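Local coordinates for protein inosine-uridine nucleoside N-ribohydrolase (Xanthomonas oryzae pv. oryzae, PDB 4KL0) that binds calcium and belongs to the nucleoside hydrolase family, so it may hydrolyse N-glycosidic bonds, although its actual role as a bacterial effector remains unestablished, at residues A[30-35]-A[61-66]; A[149-154]-A[316-321]; A[153-158]-A[201-206]; A[175-180]-A[221-226]. One frame throughout, in Å; residues are numbered along the deposited sequence.

Contact 1 (A[30-35]-A[61-66]); sequences TLLFTD and TDVVVT. With CA (calcium ion), chain B.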
loop_
_atom_site.group_PDB
_atom_site.type_symbol
_atom_site.label_atom_id
_atom_site.label_comp_id
_atom_site.label_asym_id
_atom_site.label_seq_id
_atom_site.Cartn_x
_atom_site.Cartn_y
_atom_site.Cartn_z
ATOM N N THR A 30 -3.387 -12.330 6.047
ATOM C CA THR A 30 -2.890 -10.939 6.020
ATOM C C THR A 30 -3.959 -9.958 6.418
ATOM O O THR A 30 -5.088 -10.040 5.929
ATOM C CB THR A 30 -2.355 -10.587 4.600
ATOM O OG1 THR A 30 -1.230 -11.425 4.280
ATOM C CG2 THR A 30 -1.922 -9.118 4.524
ATOM N N LEU A 31 -3.596 -9.029 7.317
ATOM C CA LEU A 31 -4.462 -7.916 7.759
ATOM C C LEU A 31 -3.879 -6.631 7.128
ATOM O O LEU A 31 -2.649 -6.341 7.298
ATOM C CB LEU A 31 -4.432 -7.748 9.287
ATOM C CG LEU A 31 -4.580 -9.085 10.028
ATOM C CD1 LEU A 31 -4.427 -8.832 11.562
ATOM C CD2 LEU A 31 -5.896 -9.725 9.719
ATOM N N LEU A 32 -4.720 -5.914 6.382
ATOM C CA LEU A 32 -4.272 -4.740 5.606
ATOM C C LEU A 32 -4.974 -3.485 6.118
ATOM O O LEU A 32 -6.194 -3.459 6.337
ATOM C CB LEU A 32 -4.579 -5.002 4.130
ATOM C CG LEU A 32 -4.163 -3.963 3.119
ATOM C CD1 LEU A 32 -2.618 -3.841 3.110
ATOM C CD2 LEU A 32 -4.622 -4.341 1.661
ATOM N N PHE A 33 -4.190 -2.406 6.274
ATOM C CA PHE A 33 -4.682 -1.107 6.732
ATOM C C PHE A 33 -4.386 -0.104 5.624
ATOM O O PHE A 33 -3.235 0.012 5.203
ATOM C CB PHE A 33 -3.931 -0.715 8.023
ATOM C CG PHE A 33 -4.093 -1.723 9.111
ATOM C CD1 PHE A 33 -5.059 -1.534 10.105
ATOM C CD2 PHE A 33 -3.272 -2.835 9.142
ATOM C CE1 PHE A 33 -5.228 -2.548 11.111
ATOM C CE2 PHE A 33 -3.443 -3.833 10.141
ATOM C CZ PHE A 33 -4.434 -3.623 11.132
ATOM N N THR A 34 -5.419 0.531 5.059
ATOM C CA THR A 34 -5.290 1.150 3.721
ATOM C C THR A 34 -6.225 2.343 3.529
ATOM O O THR A 34 -7.176 2.523 4.299
ATOM C CB THR A 34 -5.613 0.069 2.702
ATOM O OG1 THR A 34 -5.553 0.564 1.358
ATOM C CG2 THR A 34 -6.990 -0.509 2.928
ATOM N N ASP A 35 -5.886 3.235 2.589
ATOM C CA ASP A 35 -6.623 4.502 2.379
ATOM C C ASP A 35 -6.784 4.737 0.877
ATOM O O ASP A 35 -6.230 5.673 0.329
ATOM C CB ASP A 35 -5.901 5.693 3.048
ATOM C CG ASP A 35 -4.422 5.840 2.610
ATOM O OD1 ASP A 35 -3.931 5.004 1.805
ATOM O OD2 ASP A 35 -3.786 6.856 3.039
ATOM N N THR A 61 -7.540 -11.494 4.475
ATOM C CA THR A 61 -8.767 -11.845 5.177
ATOM C C THR A 61 -9.577 -10.617 5.617
ATOM O O THR A 61 -10.833 -10.625 5.582
ATOM C CB THR A 61 -8.449 -12.780 6.363
ATOM O OG1 THR A 61 -7.615 -12.086 7.317
ATOM C CG2 THR A 61 -7.693 -14.020 5.864
ATOM N N ASP A 62 -8.873 -9.531 5.974
ATOM C CA ASP A 62 -9.526 -8.381 6.576
ATOM C C ASP A 62 -8.806 -7.128 6.121
ATOM O O ASP A 62 -7.584 -7.108 6.046
ATOM C CB ASP A 62 -9.453 -8.461 8.115
ATOM C CG ASP A 62 -10.176 -9.705 8.667
ATOM O OD1 ASP A 62 -9.517 -10.741 8.838
ATOM O OD2 ASP A 62 -11.397 -9.626 8.931
ATOM N N VAL A 63 -9.579 -6.129 5.814
ATOM C CA VAL A 63 -9.030 -4.834 5.433
ATOM C C VAL A 63 -9.754 -3.750 6.222
ATOM O O VAL A 63 -10.995 -3.701 6.254
ATOM C CB VAL A 63 -9.257 -4.647 3.917
ATOM C CG1 VAL A 63 -8.789 -3.296 3.472
ATOM C CG2 VAL A 63 -8.510 -5.721 3.147
ATOM N N VAL A 64 -9.015 -2.878 6.893
ATOM C CA VAL A 64 -9.649 -1.785 7.620
ATOM C C VAL A 64 -9.172 -0.467 6.978
ATOM O O VAL A 64 -8.002 -0.280 6.711
ATOM C CB VAL A 64 -9.318 -1.819 9.096
ATOM C CG1 VAL A 64 -9.975 -0.659 9.792
ATOM C CG2 VAL A 64 -9.813 -3.186 9.717
ATOM N N VAL A 65 -10.110 0.408 6.680
ATOM C CA VAL A 65 -9.851 1.574 5.796
ATOM C C VAL A 65 -9.865 2.868 6.617
ATOM O O VAL A 65 -10.792 3.125 7.441
ATOM C CB VAL A 65 -10.976 1.645 4.717
ATOM C CG1 VAL A 65 -10.874 2.900 3.895
ATOM C CG2 VAL A 65 -10.918 0.395 3.815
ATOM N N THR A 66 -8.893 3.746 6.349
ATOM C CA THR A 66 -8.790 4.998 7.093
ATOM C C THR A 66 -8.713 6.168 6.105
ATOM O O THR A 66 -8.932 5.958 4.916
ATOM C CB THR A 66 -7.597 4.948 8.105
ATOM O OG1 THR A 66 -7.600 6.074 9.000
ATOM C CG2 THR A 66 -6.226 4.883 7.402
HETATM CA CA CA B . -1.774 4.276 0.805
HETATM O O HOH W 1 -1.442 6.528 2.052
HETATM O O HOH W 2 0.826 4.824 1.260
HETATM O O HOH W 3 -1.010 5.845 -0.967
#
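T34 lays its methyl group over V63 of the neighbouring strand, CG2 to CG1 at 3.4 Å, a tight fit for two methyl carbons. With OG1 anti to the backbone N (chi1 179°), the T34 methyl is turned toward V63, while the hydroxyl bonds to D42 and Y46 outside the pair. L32 joins the same face, its CB 4.1 Å from V63 CG2. On the other face L31 and D62 run side by side, and L31 CD2 rests 3.8 Å from T61 OG1. That hydroxyl donates to D62 OD1, which it meets on the anti side and well out of the carboxylate plane; the same oxygen forms a salt bridge with R138 of helix 133-141. The backbones themselves pair as parallel strands. L32 and T34 each donate to the residue before their bridge partner, D62 and V64, and accept from the one after it, V64 and T66. The last of these bonds, T66 N to T34 O at 2.9 Å, is made at the C-terminal ends of the two strands, from the residue just past V65. There D35 turns away from 61-66, and its OD1 binds the calcium ion at 2.5 Å while OD2 accepts from a water that is also a calcium ligand. Two parallel strands joined through helix 41-54, with a metal-binding aspartate at a C-terminal strand end, are characteristic of the beta-alpha-beta core of nucleoside hydrolases.

Contact 2 (A[149-154]-A[316-321]); sequences VVIAGM and LYDPLT. With CA (calcium ion), chain B.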
loop_
_atom_site.group_PDB
_atom_site.type_symbol
_atom_site.label_atom_id
_atom_site.label_comp_id
_atom_site.label_asym_id
_atom_site.label_seq_id
_atom_site.Cartn_x
_atom_site.Cartn_y
_atom_site.Cartn_z
ATOM N N VAL A 149 -0.003 -5.514 7.366
ATOM C CA VAL A 149 0.624 -4.643 6.368
ATOM C C VAL A 149 -0.038 -3.269 6.417
ATOM O O VAL A 149 -1.286 -3.148 6.297
ATOM C CB VAL A 149 0.458 -5.275 4.973
ATOM C CG1 VAL A 149 1.042 -4.309 3.946
ATOM C CG2 VAL A 149 1.190 -6.665 4.904
ATOM N N VAL A 150 0.782 -2.249 6.641
ATOM C CA VAL A 150 0.221 -0.883 6.842
ATOM C C VAL A 150 0.621 -0.018 5.685
ATOM O O VAL A 150 1.795 0.255 5.467
ATOM C CB VAL A 150 0.740 -0.300 8.171
ATOM C CG1 VAL A 150 0.273 1.137 8.348
ATOM C CG2 VAL A 150 0.363 -1.260 9.329
ATOM N N ILE A 151 -0.381 0.415 4.895
ATOM C CA ILE A 151 -0.099 1.261 3.745
ATOM C C ILE A 151 -0.968 2.501 3.849
ATOM O O ILE A 151 -1.302 3.059 2.836
ATOM C CB ILE A 151 -0.348 0.526 2.414
ATOM C CG1 ILE A 151 -1.728 -0.161 2.355
ATOM C CG2 ILE A 151 0.746 -0.578 2.239
ATOM C CD1 ILE A 151 -2.072 -0.767 1.002
ATOM N N ALA A 152 -1.216 2.971 5.061
ATOM C CA ALA A 152 -1.983 4.187 5.337
ATOM C C ALA A 152 -1.726 4.614 6.739
ATOM O O ALA A 152 -0.859 4.020 7.370
ATOM C CB ALA A 152 -3.532 3.930 5.159
ATOM N N GLY A 153 -2.527 5.567 7.251
ATOM C CA GLY A 153 -2.372 6.038 8.632
ATOM C C GLY A 153 -2.670 4.906 9.589
ATOM O O GLY A 153 -3.308 3.880 9.248
ATOM N N MET A 154 -2.202 5.079 10.824
ATOM C CA MET A 154 -2.117 3.940 11.703
ATOM C C MET A 154 -3.140 3.993 12.841
ATOM O O MET A 154 -3.001 3.211 13.786
ATOM C CB MET A 154 -0.684 3.877 12.265
ATOM C CG MET A 154 0.219 3.118 11.271
ATOM S SD MET A 154 1.998 3.557 11.243
ATOM C CE MET A 154 1.975 4.696 9.891
ATOM N N LEU A 316 5.511 3.295 -7.005
ATOM C CA LEU A 316 4.531 2.333 -6.417
ATOM C C LEU A 316 4.886 2.004 -4.945
ATOM O O LEU A 316 5.380 0.915 -4.604
ATOM C CB LEU A 316 4.446 1.026 -7.246
ATOM C CG LEU A 316 3.815 1.204 -8.627
ATOM C CD1 LEU A 316 3.838 -0.106 -9.496
ATOM C CD2 LEU A 316 2.398 1.846 -8.485
ATOM N N TYR A 317 4.572 2.907 -4.030
ATOM C CA TYR A 317 5.053 2.732 -2.678
ATOM C C TYR A 317 4.378 1.577 -1.983
ATOM O O TYR A 317 5.006 0.750 -1.358
ATOM C CB TYR A 317 4.742 3.990 -1.837
ATOM C CG TYR A 317 5.199 5.286 -2.467
ATOM C CD1 TYR A 317 6.509 5.707 -2.337
ATOM C CD2 TYR A 317 4.297 6.086 -3.167
ATOM C CE1 TYR A 317 6.936 6.911 -2.913
ATOM C CE2 TYR A 317 4.703 7.280 -3.759
ATOM C CZ TYR A 317 6.018 7.677 -3.623
ATOM O OH TYR A 317 6.425 8.882 -4.194
ATOM N N ASP A 318 3.068 1.528 -2.103
ATOM C CA ASP A 318 2.346 0.525 -1.354
ATOM C C ASP A 318 2.520 -0.911 -1.903
ATOM O O ASP A 318 2.625 -1.876 -1.113
ATOM C CB ASP A 318 0.864 0.911 -1.276
ATOM C CG ASP A 318 0.633 2.143 -0.435
ATOM O OD1 ASP A 318 1.544 2.605 0.279
ATOM O OD2 ASP A 318 -0.496 2.681 -0.421
ATOM N N PRO A 319 2.548 -1.088 -3.227
ATOM C CA PRO A 319 2.782 -2.448 -3.717
ATOM C C PRO A 319 4.139 -2.948 -3.293
ATOM O O PRO A 319 4.247 -4.123 -2.946
ATOM C CB PRO A 319 2.789 -2.245 -5.227
ATOM C CG PRO A 319 1.796 -1.171 -5.428
ATOM C CD PRO A 319 2.062 -0.191 -4.298
ATOM N N LEU A 320 5.152 -2.091 -3.292
ATOM C CA LEU A 320 6.449 -2.541 -2.836
ATOM C C LEU A 320 6.422 -2.925 -1.366
ATOM O O LEU A 320 7.155 -3.816 -0.943
ATOM C CB LEU A 320 7.503 -1.457 -3.063
ATOM C CG LEU A 320 7.858 -1.334 -4.546
ATOM C CD1 LEU A 320 8.639 0.007 -4.787
ATOM C CD2 LEU A 320 8.739 -2.509 -4.996
ATOM N N THR A 321 5.633 -2.225 -0.561
ATOM C CA THR A 321 5.518 -2.552 0.877
ATOM C C THR A 321 4.971 -3.964 1.056
ATOM O O THR A 321 5.477 -4.731 1.865
ATOM C CB THR A 321 4.627 -1.504 1.576
ATOM O OG1 THR A 321 5.247 -0.225 1.381
ATOM C CG2 THR A 321 4.501 -1.761 3.052
HETATM CA CA CA B . -1.774 4.276 0.805
HETATM O O HOH W 2 0.826 4.824 1.260
HETATM O O HOH W 3 -1.010 5.845 -0.967
HETATM O O HOH W 1 -1.442 6.528 2.052
#
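I151 sets its side chain against D318 where the loop after strand 146-150 meets the first turn of helix 317-325, in the calcium site at the C-terminal end of the Rossmann-like sheet. CB of I151 comes closest, 3.4 Å from the carboxylate carbon CG of D318, with D318 OD1 almost as near. From CB the two branches both rest on the aspartate. CG2 packs on D318 CB at 3.8 Å and also reaches T321 CG2, one helical turn further on. CG1 stands between the backbone N and the carbonyl carbon (chi1 50°), and the extended chain beyond it brings CD1 to 4.0 Å from D318 OD2.

The polar groups meet through the metal. I151 O and D318 OD2, 3.4 Å apart, do not bond to each other but share the calcium ion, each at 2.4 Å from it, and the cation between them probably offsets any repulsion of the two oxygens. D35 and D42 supply further ligands, and three waters complete the shell. D318 OD1 does not bind the ion directly; it accepts a hydrogen bond from one of those waters, so the carboxylate is held through both oxygens. Behind it, D41 accepts from the backbone N of D318 at the start of the helix. V149 adds a looser apolar touch to the T321 methyl. The hydroxyl on the same residue turns back into its own helix: T321 OG1 donates to Y317 O at 2.9 Å from above the carbonyl plane, while T321 N reaches that oxygen from the opposite face.

Contact 3 (A[153-158]-A[201-206]); sequences GMTDAS and ATDIHA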
loop_
_atom_site.group_PDB
_atom_site.type_symbol
_atom_site.label_atom_id
_atom_site.label_comp_id
_atom_site.label_asym_id
_atom_site.label_seq_id
_atom_site.Cartn_x
_atom_site.Cartn_y
_atom_site.Cartn_z
ATOM N N GLY A 153 -2.527 5.567 7.251
ATOM C CA GLY A 153 -2.372 6.038 8.632
ATOM C C GLY A 153 -2.670 4.906 9.589
ATOM O O GLY A 153 -3.308 3.880 9.248
ATOM N N MET A 154 -2.202 5.079 10.824
ATOM C CA MET A 154 -2.117 3.940 11.703
ATOM C C MET A 154 -3.140 3.993 12.841
ATOM O O MET A 154 -3.001 3.211 13.786
ATOM C CB MET A 154 -0.684 3.877 12.265
ATOM C CG MET A 154 0.219 3.118 11.271
ATOM S SD MET A 154 1.998 3.557 11.243
ATOM C CE MET A 154 1.975 4.696 9.891
ATOM N N THR A 155 -4.196 4.803 12.719
ATOM C CA THR A 155 -5.233 4.862 13.796
ATOM C C THR A 155 -5.739 3.459 14.171
ATOM O O THR A 155 -5.816 3.073 15.363
ATOM C CB THR A 155 -6.407 5.655 13.263
ATOM O OG1 THR A 155 -5.942 6.946 12.854
ATOM C CG2 THR A 155 -7.527 5.761 14.276
ATOM N N ASP A 156 -6.117 2.683 13.168
ATOM C CA ASP A 156 -6.673 1.326 13.414
ATOM C C ASP A 156 -5.626 0.272 13.721
ATOM O O ASP A 156 -5.883 -0.655 14.543
ATOM C CB ASP A 156 -7.551 0.917 12.231
ATOM C CG ASP A 156 -8.555 1.986 11.930
ATOM O OD1 ASP A 156 -9.390 2.285 12.820
ATOM O OD2 ASP A 156 -8.512 2.581 10.854
ATOM N N ALA A 157 -4.468 0.318 13.052
ATOM C CA ALA A 157 -3.434 -0.628 13.388
ATOM C C ALA A 157 -3.003 -0.465 14.837
ATOM O O ALA A 157 -2.744 -1.453 15.502
ATOM C CB ALA A 157 -2.204 -0.469 12.419
ATOM N N SER A 158 -2.922 0.771 15.299
ATOM C CA SER A 158 -2.516 0.994 16.691
ATOM C C SER A 158 -3.671 0.527 17.584
ATOM O O SER A 158 -3.397 -0.113 18.618
ATOM C CB SER A 158 -2.243 2.466 16.910
ATOM O OG SER A 158 -2.012 2.737 18.298
ATOM N N ALA A 201 2.127 10.870 9.349
ATOM C CA ALA A 201 1.508 12.206 9.567
ATOM C C ALA A 201 -0.019 12.201 9.513
ATOM O O ALA A 201 -0.640 13.106 10.094
ATOM C CB ALA A 201 2.044 13.170 8.572
ATOM N N THR A 202 -0.606 11.145 8.934
ATOM C CA THR A 202 -2.075 11.028 8.935
ATOM C C THR A 202 -2.621 11.068 10.362
ATOM O O THR A 202 -3.611 11.773 10.630
ATOM C CB THR A 202 -2.551 9.746 8.216
ATOM O OG1 THR A 202 -2.214 9.827 6.816
ATOM C CG2 THR A 202 -4.080 9.601 8.362
ATOM N N ASP A 203 -1.975 10.324 11.276
ATOM C CA ASP A 203 -2.344 10.355 12.705
ATOM C C ASP A 203 -1.025 10.052 13.428
ATOM O O ASP A 203 -0.664 8.879 13.658
ATOM C CB ASP A 203 -3.432 9.319 12.998
ATOM C CG ASP A 203 -3.821 9.231 14.473
ATOM O OD1 ASP A 203 -3.139 9.871 15.339
ATOM O OD2 ASP A 203 -4.790 8.477 14.755
ATOM N N ILE A 204 -0.322 11.117 13.784
ATOM C CA ILE A 204 1.054 10.920 14.279
ATOM C C ILE A 204 1.086 10.241 15.658
ATOM O O ILE A 204 2.039 9.498 15.927
ATOM C CB ILE A 204 1.857 12.214 14.246
ATOM C CG1 ILE A 204 3.347 11.897 14.493
ATOM C CG2 ILE A 204 1.314 13.158 15.314
ATOM C CD1 ILE A 204 3.970 10.964 13.479
ATOM N N HIS A 205 0.072 10.480 16.503
ATOM C CA HIS A 205 0.021 9.852 17.836
ATOM C C HIS A 205 -0.220 8.385 17.712
ATOM O O HIS A 205 0.427 7.601 18.404
ATOM C CB HIS A 205 -1.060 10.491 18.715
ATOM C CG HIS A 205 -0.915 11.977 18.769
ATOM N ND1 HIS A 205 0.251 12.576 19.204
ATOM C CD2 HIS A 205 -1.709 12.973 18.312
ATOM C CE1 HIS A 205 0.150 13.886 19.061
ATOM N NE2 HIS A 205 -1.035 14.154 18.536
ATOM N N ALA A 206 -1.140 7.992 16.829
ATOM C CA ALA A 206 -1.290 6.555 16.540
ATOM C C ALA A 206 -0.021 5.923 15.951
ATOM O O ALA A 206 0.290 4.781 16.288
ATOM C CB ALA A 206 -2.450 6.319 15.577
HETATM O O HOH W 4 -3.640 7.643 5.481
HETATM O O HOH W 5 -0.606 7.314 11.273
#
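A206 presses its methyl group into the first turn of helix 155-163, and this is the dense part of the contact. CB of A206 lies 3.6 Å from both T155 CA and M154 O, and its own carbonyl oxygen comes against S158 CB at 3.5 Å. Beside this packing T155 reaches across to D203, the two side chains meeting at about a right angle. OG1 of T155 donates to the anti lone pair of D203 OD2, 2.7 Å away. The other carboxylate oxygen caps the helix that follows: D203 OD1 accepts from A206 N in a nearly straight bond (172°), though the donor stands well above the carboxylate plane. With CG anti to the backbone N (chi1 177°), the carboxylate lies between the two helix starts, one oxygen for each.

At the G153 end the backbones come just as close, G153 having no side chain in the way, and G153 CA approaches T202 CB at 3.7 Å. The polar atoms here, however, are joined through waters: one accepts from G153 N and also bonds T202 OG1, while a second accepts from M154 N and lies within hydrogen-bonding distance of D203 O. The contact thus packs the start of helix 155-163 against the junction of helices 198-202 and 204-216. Behind it F33 of strand 28-34 touches D156 and A157, while the M154 side chain extends toward L210 and Y211 of helix 204-216.

Contact 4 (A[175-180]-A[221-226]); sequences ITIMGG and LRILTK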
loop_
_atom_site.group_PDB
_atom_site.type_symbol
_atom_site.label_atom_id
_atom_site.label_comp_id
_atom_site.label_asym_id
_atom_site.label_seq_id
_atom_site.Cartn_x
_atom_site.Cartn_y
_atom_site.Cartn_z
ATOM N N ILE A 175 5.105 -6.711 11.276
ATOM C CA ILE A 175 4.322 -5.536 10.850
ATOM C C ILE A 175 5.200 -4.819 9.836
ATOM O O ILE A 175 6.334 -4.420 10.133
ATOM C CB ILE A 175 4.008 -4.576 12.005
ATOM C CG1 ILE A 175 3.206 -5.277 13.093
ATOM C CG2 ILE A 175 3.289 -3.313 11.446
ATOM C CD1 ILE A 175 2.958 -4.422 14.332
ATOM N N THR A 176 4.682 -4.614 8.630
ATOM C CA THR A 176 5.465 -3.993 7.563
ATOM C C THR A 176 4.728 -2.729 7.180
ATOM O O THR A 176 3.507 -2.756 6.988
ATOM C CB THR A 176 5.529 -4.903 6.287
ATOM O OG1 THR A 176 6.024 -6.199 6.666
ATOM C CG2 THR A 176 6.476 -4.369 5.225
ATOM N N ILE A 177 5.445 -1.618 7.129
ATOM C CA ILE A 177 4.766 -0.306 7.086
ATOM C C ILE A 177 5.399 0.536 5.992
ATOM O O ILE A 177 6.636 0.568 5.860
ATOM C CB ILE A 177 5.002 0.498 8.427
ATOM C CG1 ILE A 177 4.483 -0.292 9.622
ATOM C CG2 ILE A 177 4.344 1.915 8.355
ATOM C CD1 ILE A 177 4.923 0.343 11.001
ATOM N N MET A 178 4.588 1.259 5.221
ATOM C CA MET A 178 5.088 2.225 4.266
ATOM C C MET A 178 5.165 3.528 5.048
ATOM O O MET A 178 4.147 4.182 5.324
ATOM C CB MET A 178 4.063 2.334 3.096
ATOM C CG MET A 178 4.572 3.042 1.829
ATOM S SD MET A 178 4.859 4.879 1.967
ATOM C CE MET A 178 6.660 4.848 1.692
ATOM N N GLY A 179 6.364 3.877 5.484
ATOM C CA GLY A 179 6.432 4.854 6.559
ATOM C C GLY A 179 7.802 5.512 6.559
ATOM O O GLY A 179 8.358 5.742 5.512
ATOM N N GLY A 180 8.296 5.811 7.755
ATOM C CA GLY A 180 9.645 6.361 7.814
ATOM C C GLY A 180 10.029 6.467 9.276
ATOM O O GLY A 180 9.188 6.594 10.170
ATOM N N LEU A 221 9.388 -5.237 13.104
ATOM C CA LEU A 221 8.892 -4.144 12.253
ATOM C C LEU A 221 9.731 -4.021 11.026
ATOM O O LEU A 221 10.970 -4.065 11.093
ATOM C CB LEU A 221 9.021 -2.805 12.998
ATOM C CG LEU A 221 8.051 -2.306 14.034
ATOM C CD1 LEU A 221 8.556 -0.910 14.492
ATOM C CD2 LEU A 221 6.637 -2.220 13.423
ATOM N N ARG A 222 9.120 -3.840 9.851
ATOM C CA ARG A 222 9.898 -3.623 8.658
ATOM C C ARG A 222 9.320 -2.371 7.991
ATOM O O ARG A 222 8.116 -2.338 7.744
ATOM C CB ARG A 222 9.791 -4.797 7.690
ATOM C CG ARG A 222 10.639 -4.626 6.432
ATOM C CD ARG A 222 10.630 -5.924 5.606
ATOM N NE ARG A 222 11.414 -6.896 6.352
ATOM C CZ ARG A 222 11.588 -8.152 5.968
ATOM N NH1 ARG A 222 11.038 -8.575 4.828
ATOM N NH2 ARG A 222 12.328 -8.959 6.709
ATOM N N ILE A 223 10.149 -1.354 7.807
ATOM C CA ILE A 223 9.652 -0.018 7.408
ATOM C C ILE A 223 10.220 0.282 6.036
ATOM O O ILE A 223 11.458 0.355 5.821
ATOM C CB ILE A 223 10.083 1.106 8.342
ATOM C CG1 ILE A 223 9.767 0.884 9.836
ATOM C CG2 ILE A 223 9.425 2.436 7.870
ATOM C CD1 ILE A 223 8.351 0.805 10.153
ATOM N N LEU A 224 9.335 0.432 5.068
ATOM C CA LEU A 224 9.774 0.710 3.707
ATOM C C LEU A 224 9.542 2.191 3.467
ATOM O O LEU A 224 8.481 2.710 3.816
ATOM C CB LEU A 224 8.908 -0.050 2.689
ATOM C CG LEU A 224 9.403 0.043 1.233
ATOM C CD1 LEU A 224 9.429 -1.308 0.588
ATOM C CD2 LEU A 224 8.546 1.077 0.348
ATOM N N THR A 225 10.497 2.873 2.872
ATOM C CA THR A 225 10.441 4.333 2.818
ATOM C C THR A 225 10.293 4.780 1.358
ATOM O O THR A 225 10.449 4.006 0.377
ATOM C CB THR A 225 11.736 4.922 3.371
ATOM O OG1 THR A 225 12.802 4.602 2.475
ATOM C CG2 THR A 225 12.033 4.326 4.702
ATOM N N LYS A 226 9.976 6.039 1.151
ATOM C CA LYS A 226 9.724 6.498 -0.212
ATOM C C LYS A 226 10.948 6.315 -1.152
ATOM O O LYS A 226 10.774 6.111 -2.342
ATOM C CB LYS A 226 9.249 7.973 -0.185
ATOM C CG LYS A 226 10.303 8.913 0.395
ATOM C CD LYS A 226 9.732 10.288 0.708
ATOM C CE LYS A 226 10.866 11.247 1.149
ATOM N NZ LYS A 226 10.460 12.674 0.885
HETATM O O HOH W 6 8.892 7.547 3.451
#
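I177 and I223 form the apolar centre, lying side by side on one face of the sheet with their CD1 atoms 3.6 Å apart. L221 closes the cluster on that face: its CD2 reaches I177 CD1 obliquely and packs on I175 CB at 3.8 Å. Y211 and A214 of helix 204-216 cover these residues. The first torsion of I223 (chi1 -53°) sends CG1 back along the strand and CG2 forward, to touch G180 N at 3.6 Å, where 175-180 has left the strand at G179 and G180.

The main chains run in parallel register. R222 and L224 donate to I175 O and I177 O and accept from I177 N and G179 N; the bond from L224 N to I177 O is 2.8 Å long. On the opposite face T176 and R222 run alongside each other, T176 OG1 4.1 Å from R222 CB, and the arginine then bends away to a salt bridge with E348 and a hydrogen bond to A324 O. M178, folded at chi2 and chi3, lays its methyl CE against L224 O and, at 3.6 Å, against K226 N. Past the strand ends a water takes over, donating to G179 O and accepting from K226 N at the start of the next helix. Two adjacent parallel strands, one leading into an extended pair of glycines and the other into a helix N-terminus, with helices on both faces, are typical of the alpha/beta Rossmann-like fold.

In the fold
Contacts 1 and 4 pair strands of one mixed sheet, and contact 2 starts from strand 146-150 of it; strands 58-65, 28-34, 146-150, 172-178 and 221-224 are consecutive neighbours. Contact 1 closes first; contact 4 is nested within the loop closed by contact 2, and the segments of contacts 3 and 4 alternate along the chain. The centres of contacts 2 and 4 are about 7 Å apart, those of contacts 1 and 2 about 10 Å. Contact 3, its centre about 13 Å from those of the others, joins helix 155-163 to helices 198-202 and 204-216 and shares G153 and M154 with contact 2. Contacts 1 and 2 hold the same calcium ion, so distant segments converge on one metal site.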